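Local coordinates for protein NURA (Sulfolobus solfataricus, PDB 2YGK) that is a manganese-dependent nuclease of double-strand break repair that probably acts with HerA to stimulate 5'-strand resection of DNA ends, at residues V250-R262 against R271-V283. Sequence-based numbering, arbitrary orientation.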
ATOM      1  N   VAL A 250     -31.522  -4.943  -1.462  1.00115.25           N
ATOM      2  CA  VAL A 250     -32.178  -4.608  -0.168  1.00113.81           C
ATOM      3  C   VAL A 250     -31.271  -3.814   0.827  1.00109.60           C
ATOM      4  O   VAL A 250     -31.690  -3.428   1.909  1.00108.70           O
ATOM      5  CB  VAL A 250     -32.829  -5.850   0.530  1.00114.44           C
ATOM      6  CG1 VAL A 250     -33.637  -5.431   1.771  1.00114.04           C
ATOM      7  CG2 VAL A 250     -33.752  -6.593  -0.425  1.00117.98           C
ATOM      8  N   LEU A 251     -30.033  -3.562   0.431  1.00107.34           N
ATOM      9  CA  LEU A 251     -29.082  -2.780   1.200  1.00103.79           C
ATOM     10  C   LEU A 251     -28.932  -1.366   0.649  1.00104.62           C
ATOM     11  O   LEU A 251     -28.234  -0.548   1.227  1.00101.90           O
ATOM     12  CB  LEU A 251     -27.741  -3.493   1.125  1.00101.24           C
ATOM     13  CG  LEU A 251     -26.609  -3.075   2.035  1.00 97.26           C
ATOM     14  CD1 LEU A 251     -27.031  -3.202   3.496  1.00 95.18           C
ATOM     15  CD2 LEU A 251     -25.419  -3.948   1.691  1.00 93.95           C
ATOM     16  N   ARG A 252     -29.581  -1.082  -0.477  1.00108.35           N
ATOM     17  CA  ARG A 252     -29.468   0.233  -1.106  1.00110.32           C
ATOM     18  C   ARG A 252     -30.243   1.321  -0.344  1.00109.96           C
ATOM     19  O   ARG A 252     -29.751   2.443  -0.237  1.00109.48           O
ATOM     20  CB  ARG A 252     -29.869   0.187  -2.587  1.00114.53           C
ATOM     21  CG  ARG A 252     -28.870  -0.534  -3.504  1.00118.82           C
ATOM     22  CD  ARG A 252     -29.396  -0.645  -4.960  1.00128.92           C
ATOM     23  NE  ARG A 252     -28.385  -1.192  -5.882  1.00134.05           N
ATOM     24  CZ  ARG A 252     -27.910  -0.592  -6.978  1.00140.64           C
ATOM     25  NH1 ARG A 252     -28.350   0.606  -7.361  1.00144.54           N
ATOM     26  NH2 ARG A 252     -26.985  -1.210  -7.713  1.00142.15           N
ATOM     27  N   LYS A 253     -31.424   1.010   0.202  1.00110.18           N
ATOM     28  CA  LYS A 253     -32.100   1.952   1.140  1.00109.74           C
ATOM     29  C   LYS A 253     -31.807   1.592   2.590  1.00104.93           C
ATOM     30  O   LYS A 253     -32.715   1.653   3.439  1.00105.69           O
ATOM     31  CB  LYS A 253     -33.638   2.079   0.949  1.00113.87           C
ATOM     32  CG  LYS A 253     -34.330   0.811   0.561  1.00118.44           C
ATOM     33  CD  LYS A 253     -35.862   0.885   0.365  1.00126.13           C
ATOM     34  CE  LYS A 253     -36.424  -0.108  -0.697  1.00130.89           C
ATOM     35  NZ  LYS A 253     -37.678   0.353  -1.286  1.00136.36           N
HETATM   36  N   MSE A 254     -30.562   1.216   2.892  1.00 99.25           N
HETATM   37  CA  MSE A 254     -30.186   1.127   4.283  1.00 94.67           C
HETATM   38  C   MSE A 254     -29.716   2.501   4.671  1.00 91.12           C
HETATM   39  O   MSE A 254     -28.860   3.086   4.012  1.00 90.79           O
HETATM   40  CB  MSE A 254     -29.141   0.042   4.585  1.00 92.65           C
HETATM   41  CG  MSE A 254     -29.765  -1.354   4.819  1.00 94.93           C
HETATM   42 SE   MSE A 254     -31.571  -1.407   5.707  1.00101.08          SE
HETATM   43  CE  MSE A 254     -31.969  -3.291   5.438  1.00102.51           C
ATOM     44  N   GLU A 255     -30.363   3.032   5.699  1.00 87.72           N
ATOM     45  CA  GLU A 255     -29.915   4.225   6.369  1.00 83.87           C
ATOM     46  C   GLU A 255     -29.319   3.763   7.688  1.00 77.99           C
ATOM     47  O   GLU A 255     -29.922   2.959   8.411  1.00 77.75           O
ATOM     48  CB  GLU A 255     -31.076   5.202   6.608  1.00 86.15           C
ATOM     49  CG  GLU A 255     -31.418   6.058   5.383  1.00 89.64           C
ATOM     50  CD  GLU A 255     -32.240   7.304   5.734  1.00 92.71           C
ATOM     51  OE1 GLU A 255     -33.293   7.194   6.425  1.00 93.64           O
ATOM     52  OE2 GLU A 255     -31.822   8.402   5.305  1.00 93.78           O
ATOM     53  N   TYR A 256     -28.131   4.267   7.996  1.00 72.17           N
ATOM     54  CA  TYR A 256     -27.489   3.932   9.243  1.00 66.85           C
ATOM     55  C   TYR A 256     -27.122   5.166  10.028  1.00 63.79           C
ATOM     56  O   TYR A 256     -27.196   6.284   9.527  1.00 64.57           O
ATOM     57  CB  TYR A 256     -26.282   3.022   9.015  1.00 64.85           C
ATOM     58  CG  TYR A 256     -25.124   3.613   8.268  1.00 63.22           C
ATOM     59  CD1 TYR A 256     -25.163   3.772   6.894  1.00 65.66           C
ATOM     60  CD2 TYR A 256     -23.960   3.946   8.932  1.00 61.36           C
ATOM     61  CE1 TYR A 256     -24.068   4.300   6.192  1.00 66.13           C
ATOM     62  CE2 TYR A 256     -22.871   4.465   8.268  1.00 62.33           C
ATOM     63  CZ  TYR A 256     -22.921   4.645   6.896  1.00 64.95           C
ATOM     64  OH  TYR A 256     -21.818   5.152   6.247  1.00 65.23           O
ATOM     65  N   THR A 257     -26.760   4.944  11.286  1.00 59.26           N
ATOM     66  CA  THR A 257     -26.376   6.017  12.172  1.00 56.37           C
ATOM     67  C   THR A 257     -24.897   5.896  12.524  1.00 52.38           C
ATOM     68  O   THR A 257     -24.411   4.801  12.807  1.00 49.91           O
ATOM     69  CB  THR A 257     -27.195   5.991  13.454  1.00 56.15           C
ATOM     70  OG1 THR A 257     -28.581   6.067  13.130  1.00 58.34           O
ATOM     71  CG2 THR A 257     -26.851   7.170  14.322  1.00 56.30           C
ATOM     72  N   THR A 258     -24.201   7.034  12.502  1.00 49.81           N
ATOM     73  CA  THR A 258     -22.862   7.111  13.007  1.00 46.61           C
ATOM     74  C   THR A 258     -22.858   8.008  14.241  1.00 45.50           C
ATOM     75  O   THR A 258     -23.571   9.002  14.305  1.00 46.54           O
ATOM     76  CB  THR A 258     -21.893   7.628  11.923  1.00 46.97           C
ATOM     77  OG1 THR A 258     -21.950   6.761  10.769  1.00 46.41           O
ATOM     78  CG2 THR A 258     -20.467   7.637  12.433  1.00 45.00           C
ATOM     79  N   PHE A 259     -22.094   7.618  15.250  1.00 42.88           N
ATOM     80  CA  PHE A 259     -21.657   8.563  16.273  1.00 41.61           C
ATOM     81  C   PHE A 259     -20.217   8.257  16.626  1.00 40.08           C
ATOM     82  O   PHE A 259     -19.723   7.174  16.324  1.00 39.99           O
ATOM     83  CB  PHE A 259     -22.539   8.505  17.519  1.00 41.55           C
ATOM     84  CG  PHE A 259     -22.552   7.178  18.211  1.00 39.16           C
ATOM     85  CD1 PHE A 259     -23.424   6.186  17.821  1.00 41.15           C
ATOM     86  CD2 PHE A 259     -21.728   6.932  19.275  1.00 38.52           C
ATOM     87  CE1 PHE A 259     -23.437   4.920  18.472  1.00 40.04           C
ATOM     88  CE2 PHE A 259     -21.748   5.677  19.935  1.00 38.15           C
ATOM     89  CZ  PHE A 259     -22.592   4.683  19.519  1.00 37.33           C
ATOM     90  N   TYR A 260     -19.565   9.220  17.271  1.00 38.93           N
ATOM     91  CA  TYR A 260     -18.234   9.075  17.820  1.00 36.63           C
ATOM     92  C   TYR A 260     -18.339   9.016  19.305  1.00 36.50           C
ATOM     93  O   TYR A 260     -19.105   9.745  19.911  1.00 38.54           O
ATOM     94  CB  TYR A 260     -17.419  10.258  17.442  1.00 36.19           C
ATOM     95  CG  TYR A 260     -17.156  10.302  15.980  1.00 38.63           C
ATOM     96  CD1 TYR A 260     -16.091   9.555  15.408  1.00 38.27           C
ATOM     97  CD2 TYR A 260     -17.938  11.072  15.142  1.00 40.48           C
ATOM     98  CE1 TYR A 260     -15.824   9.607  14.057  1.00 39.31           C
ATOM     99  CE2 TYR A 260     -17.660  11.143  13.760  1.00 41.87           C
ATOM    100  CZ  TYR A 260     -16.611  10.391  13.229  1.00 42.63           C
ATOM    101  OH  TYR A 260     -16.334  10.455  11.873  1.00 46.52           O
ATOM    102  N   THR A 261     -17.593   8.140  19.934  1.00 35.88           N
ATOM    103  CA  THR A 261     -17.686   8.041  21.388  1.00 35.27           C
ATOM    104  C   THR A 261     -16.281   7.864  21.899  1.00 34.66           C
ATOM    105  O   THR A 261     -15.409   7.367  21.185  1.00 34.32           O
ATOM    106  CB  THR A 261     -18.599   6.824  21.829  1.00 35.38           C
ATOM    107  OG1 THR A 261     -18.743   6.765  23.273  1.00 34.49           O
ATOM    108  CG2 THR A 261     -18.040   5.543  21.282  1.00 32.77           C
ATOM    109  N   ARG A 262     -16.084   8.350  23.121  1.00 34.69           N
ATOM    110  CA  ARG A 262     -14.941   8.067  23.936  1.00 34.33           C
ATOM    111  C   ARG A 262     -15.507   7.346  25.108  1.00 34.27           C
ATOM    112  O   ARG A 262     -16.344   7.922  25.805  1.00 35.96           O
ATOM    113  CB  ARG A 262     -14.280   9.369  24.406  1.00 35.17           C
ATOM    114  CG  ARG A 262     -13.134   9.139  25.400  1.00 35.82           C
ATOM    115  CD  ARG A 262     -12.472  10.424  25.821  1.00 38.72           C
ATOM    116  NE  ARG A 262     -11.739  11.127  24.752  1.00 38.97           N
ATOM    117  CZ  ARG A 262     -12.079  12.288  24.180  1.00 39.10           C
ATOM    118  NH1 ARG A 262     -13.179  12.937  24.532  1.00 41.89           N
ATOM    119  NH2 ARG A 262     -11.303  12.821  23.231  1.00 39.87           N
ATOM    120  N   ARG A 271     -15.231   5.565  16.180  1.00 34.97           N
ATOM    121  CA  ARG A 271     -16.445   5.722  15.384  1.00 35.13           C
ATOM    122  C   ARG A 271     -17.297   4.470  15.512  1.00 35.03           C
ATOM    123  O   ARG A 271     -16.791   3.350  15.409  1.00 34.06           O
ATOM    124  CB  ARG A 271     -16.082   5.885  13.919  1.00 35.91           C
ATOM    125  CG  ARG A 271     -17.276   6.220  13.020  1.00 37.27           C
ATOM    126  CD  ARG A 271     -16.909   6.143  11.534  1.00 38.82           C
ATOM    127  NE  ARG A 271     -18.103   6.300  10.693  1.00 40.13           N
ATOM    128  CZ  ARG A 271     -18.243   7.176   9.696  1.00 42.55           C
ATOM    129  NH1 ARG A 271     -17.258   8.023   9.338  1.00 43.50           N
ATOM    130  NH2 ARG A 271     -19.400   7.221   9.045  1.00 43.96           N
ATOM    131  N   VAL A 272     -18.599   4.643  15.716  1.00 35.64           N
ATOM    132  CA  VAL A 272     -19.507   3.498  15.723  1.00 35.28           C
ATOM    133  C   VAL A 272     -20.563   3.708  14.661  1.00 36.90           C
ATOM    134  O   VAL A 272     -21.205   4.749  14.652  1.00 38.34           O
ATOM    135  CB  VAL A 272     -20.220   3.347  17.059  1.00 35.08           C
ATOM    136  CG1 VAL A 272     -21.124   2.177  16.990  1.00 35.11           C
ATOM    137  CG2 VAL A 272     -19.236   3.194  18.229  1.00 33.40           C
ATOM    138  N   ASP A 273     -20.747   2.729  13.779  1.00 37.70           N
ATOM    139  CA  ASP A 273     -21.874   2.707  12.852  1.00 39.28           C
ATOM    140  C   ASP A 273     -22.814   1.608  13.277  1.00 41.25           C
ATOM    141  O   ASP A 273     -22.395   0.500  13.533  1.00 41.11           O
ATOM    142  CB  ASP A 273     -21.436   2.401  11.435  1.00 39.31           C
ATOM    143  CG  ASP A 273     -20.428   3.397  10.893  1.00 38.21           C
ATOM    144  OD1 ASP A 273     -20.511   4.533  11.371  1.00 34.26           O
ATOM    145  OD2 ASP A 273     -19.555   3.010  10.019  1.00 34.38           O
ATOM    146  N   ILE A 274     -24.097   1.908  13.320  1.00 44.49           N
ATOM    147  CA  ILE A 274     -25.100   0.936  13.691  1.00 46.64           C
ATOM    148  C   ILE A 274     -26.264   1.099  12.716  1.00 49.92           C
ATOM    149  O   ILE A 274     -26.764   2.180  12.562  1.00 51.36           O
ATOM    150  CB  ILE A 274     -25.505   1.115  15.206  1.00 46.30           C
ATOM    151  CG1 ILE A 274     -26.739   0.312  15.573  1.00 47.32           C
ATOM    152  CG2 ILE A 274     -25.781   2.530  15.546  1.00 47.21           C
ATOM    153  CD1 ILE A 274     -27.021   0.391  17.069  1.00 49.02           C
ATOM    154  N   VAL A 275     -26.654   0.039  12.021  1.00 53.09           N
ATOM    155  CA  VAL A 275     -27.778   0.116  11.077  1.00 57.33           C
ATOM    156  C   VAL A 275     -29.132   0.167  11.799  1.00 61.15           C
ATOM    157  O   VAL A 275     -29.535  -0.776  12.504  1.00 61.49           O
ATOM    158  CB  VAL A 275     -27.838  -1.090  10.129  1.00 57.93           C
ATOM    159  CG1 VAL A 275     -29.156  -1.092   9.389  1.00 59.89           C
ATOM    160  CG2 VAL A 275     -26.649  -1.096   9.169  1.00 56.75           C
ATOM    161  N   GLY A 276     -29.845   1.257  11.566  1.00 64.96           N
ATOM    162  CA  GLY A 276     -31.110   1.515  12.224  1.00 68.47           C
ATOM    163  C   GLY A 276     -31.140   2.940  12.725  1.00 70.02           C
ATOM    164  O   GLY A 276     -30.163   3.690  12.557  1.00 68.63           O
ATOM    165  N   ARG A 277     -32.272   3.323  13.314  1.00 73.60           N
ATOM    166  CA  ARG A 277     -32.341   4.574  14.075  1.00 75.34           C
ATOM    167  C   ARG A 277     -32.013   4.294  15.528  1.00 72.63           C
ATOM    168  O   ARG A 277     -32.359   3.252  16.091  1.00 72.42           O
ATOM    169  CB  ARG A 277     -33.695   5.289  13.946  1.00 79.47           C
ATOM    170  CG  ARG A 277     -33.625   6.605  13.146  1.00 86.51           C
ATOM    171  CD  ARG A 277     -35.020   7.098  12.754  1.00 97.69           C
ATOM    172  NE  ARG A 277     -35.047   7.619  11.384  1.00105.94           N
ATOM    173  CZ  ARG A 277     -36.098   7.559  10.561  1.00115.20           C
ATOM    174  NH1 ARG A 277     -37.243   6.990  10.938  1.00119.16           N
ATOM    175  NH2 ARG A 277     -36.003   8.071   9.341  1.00118.90           N
ATOM    176  N   VAL A 278     -31.347   5.270  16.115  1.00 70.41           N
ATOM    177  CA  VAL A 278     -30.746   5.132  17.411  1.00 68.04           C
ATOM    178  C   VAL A 278     -30.889   6.477  18.080  1.00 67.22           C
ATOM    179  O   VAL A 278     -30.874   7.487  17.409  1.00 67.72           O
ATOM    180  CB  VAL A 278     -29.280   4.733  17.223  1.00 65.92           C
ATOM    181  CG1 VAL A 278     -28.409   5.299  18.300  1.00 64.62           C
ATOM    182  CG2 VAL A 278     -29.172   3.221  17.132  1.00 65.69           C
ATOM    183  N   ASP A 279     -31.055   6.501  19.390  1.00 66.13           N
ATOM    184  CA  ASP A 279     -31.246   7.781  20.097  1.00 66.17           C
ATOM    185  C   ASP A 279     -30.221   7.961  21.234  1.00 63.78           C
ATOM    186  O   ASP A 279     -29.324   7.132  21.403  1.00 62.66           O
ATOM    187  CB  ASP A 279     -32.676   7.879  20.595  1.00 67.75           C
ATOM    188  CG  ASP A 279     -32.995   6.843  21.631  1.00 68.07           C
ATOM    189  OD1 ASP A 279     -32.059   6.302  22.259  1.00 64.57           O
ATOM    190  OD2 ASP A 279     -34.195   6.568  21.825  1.00 72.00           O
ATOM    191  N   GLU A 280     -30.304   9.058  21.974  1.00 63.28           N
ATOM    192  CA  GLU A 280     -29.368   9.252  23.070  1.00 61.82           C
ATOM    193  C   GLU A 280     -29.393   8.049  24.008  1.00 60.77           C
ATOM    194  O   GLU A 280     -28.361   7.516  24.351  1.00 59.65           O
ATOM    195  CB  GLU A 280     -29.669  10.512  23.876  1.00 62.67           C
ATOM    196  CG  GLU A 280     -29.208  11.784  23.217  1.00 64.40           C
ATOM    197  CD  GLU A 280     -28.887  12.912  24.202  1.00 64.83           C
ATOM    198  OE1 GLU A 280     -29.142  12.775  25.419  1.00 63.97           O
ATOM    199  OE2 GLU A 280     -28.345  13.936  23.734  1.00 66.17           O
ATOM    200  N   LYS A 281     -30.571   7.631  24.435  1.00 61.32           N
ATOM    201  CA  LYS A 281     -30.653   6.558  25.408  1.00 60.96           C
ATOM    202  C   LYS A 281     -29.912   5.317  24.897  1.00 58.40           C
ATOM    203  O   LYS A 281     -29.118   4.714  25.632  1.00 58.10           O
ATOM    204  CB  LYS A 281     -32.106   6.211  25.676  1.00 63.31           C
ATOM    205  CG  LYS A 281     -32.328   5.232  26.797  1.00 66.01           C
ATOM    206  CD  LYS A 281     -33.819   4.914  26.873  1.00 71.50           C
ATOM    207  CE  LYS A 281     -34.176   4.138  28.114  1.00 73.22           C
ATOM    208  NZ  LYS A 281     -35.607   3.843  28.095  1.00 76.39           N
ATOM    209  N   ILE A 282     -30.172   4.933  23.649  1.00 56.29           N
ATOM    210  CA  ILE A 282     -29.511   3.763  23.081  1.00 54.01           C
ATOM    211  C   ILE A 282     -27.997   3.965  23.084  1.00 51.14           C
ATOM    212  O   ILE A 282     -27.265   3.093  23.563  1.00 50.88           O
ATOM    213  CB  ILE A 282     -30.064   3.383  21.679  1.00 54.38           C
ATOM    214  CG1 ILE A 282     -31.512   2.848  21.823  1.00 56.61           C
ATOM    215  CG2 ILE A 282     -29.194   2.325  21.048  1.00 52.69           C
ATOM    216  CD1 ILE A 282     -32.469   3.120  20.657  1.00 56.36           C
ATOM    217  N   VAL A 283     -27.539   5.111  22.590  1.00 48.98           N
ATOM    218  CA  VAL A 283     -26.121   5.442  22.590  1.00 46.66           C
ATOM    219  C   VAL A 283     -25.465   5.296  23.969  1.00 45.80           C
ATOM    220  O   VAL A 283     -24.377   4.697  24.060  1.00 45.11           O
ATOM    221  CB  VAL A 283     -25.888   6.877  22.072  1.00 47.00           C
ATOM    222  CG1 VAL A 283     -24.603   7.453  22.602  1.00 45.27           C
ATOM    223  CG2 VAL A 283     -25.889   6.882  20.567  1.00 47.09           C
TER
HETATM  224  O   HOH W   1     -19.415   3.705   7.564  1.00 39.85           O
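On one face of the antiparallel hairpin formed by strands 255-262 and 270-275, part of the mixed sheet of the NurA domain (RNase H clan), Thr258, Arg271 and Asp273 interlock. Arg271, CG anti to the backbone N (chi1 -173°), slants forward over the sheet face to the carboxylate two residues on: its NE forms a salt bridge with the syn lone pair of Asp273 OD1 (3.1 Å), the oxygen in the guanidinium plane. Thr258 OG1 donates to Asp273 OD1 (2.7 Å) from above the carboxylate plane, and its CG2 lies over a guanidinium face; threonine suits the place, offering donor and methyl together. The Tyr260 ring slants across the aliphatic part of Arg271, while a water links Tyr256 OH to Asp273 OD2. Replacing Arg271 with alanine is likely to leave the Asp273 carboxylate without its charged mate and to uncover the Thr258 methyl.

The other face is mainly apolar. Phe259 is clasped between Val272 CB and, over the opposite ring face, Val283 CG2 (3.8 Å from the centroid), which packs the start of helix 280-291 against the sheet. Thr257 OG1 donates to Gly276 O (2.9 Å), tying Thr257 to the chain just after Val275.

Asp273, about 13 Å from the bound manganese, is no ligand; its charge and that of Arg271 probably offset each other, with Leu136 N on Asp273 OD2 and Ser204 OG on Arg271 NH1, whereas CH-pi and aliphatic packing, plus one hydrogen bond, hold the other face.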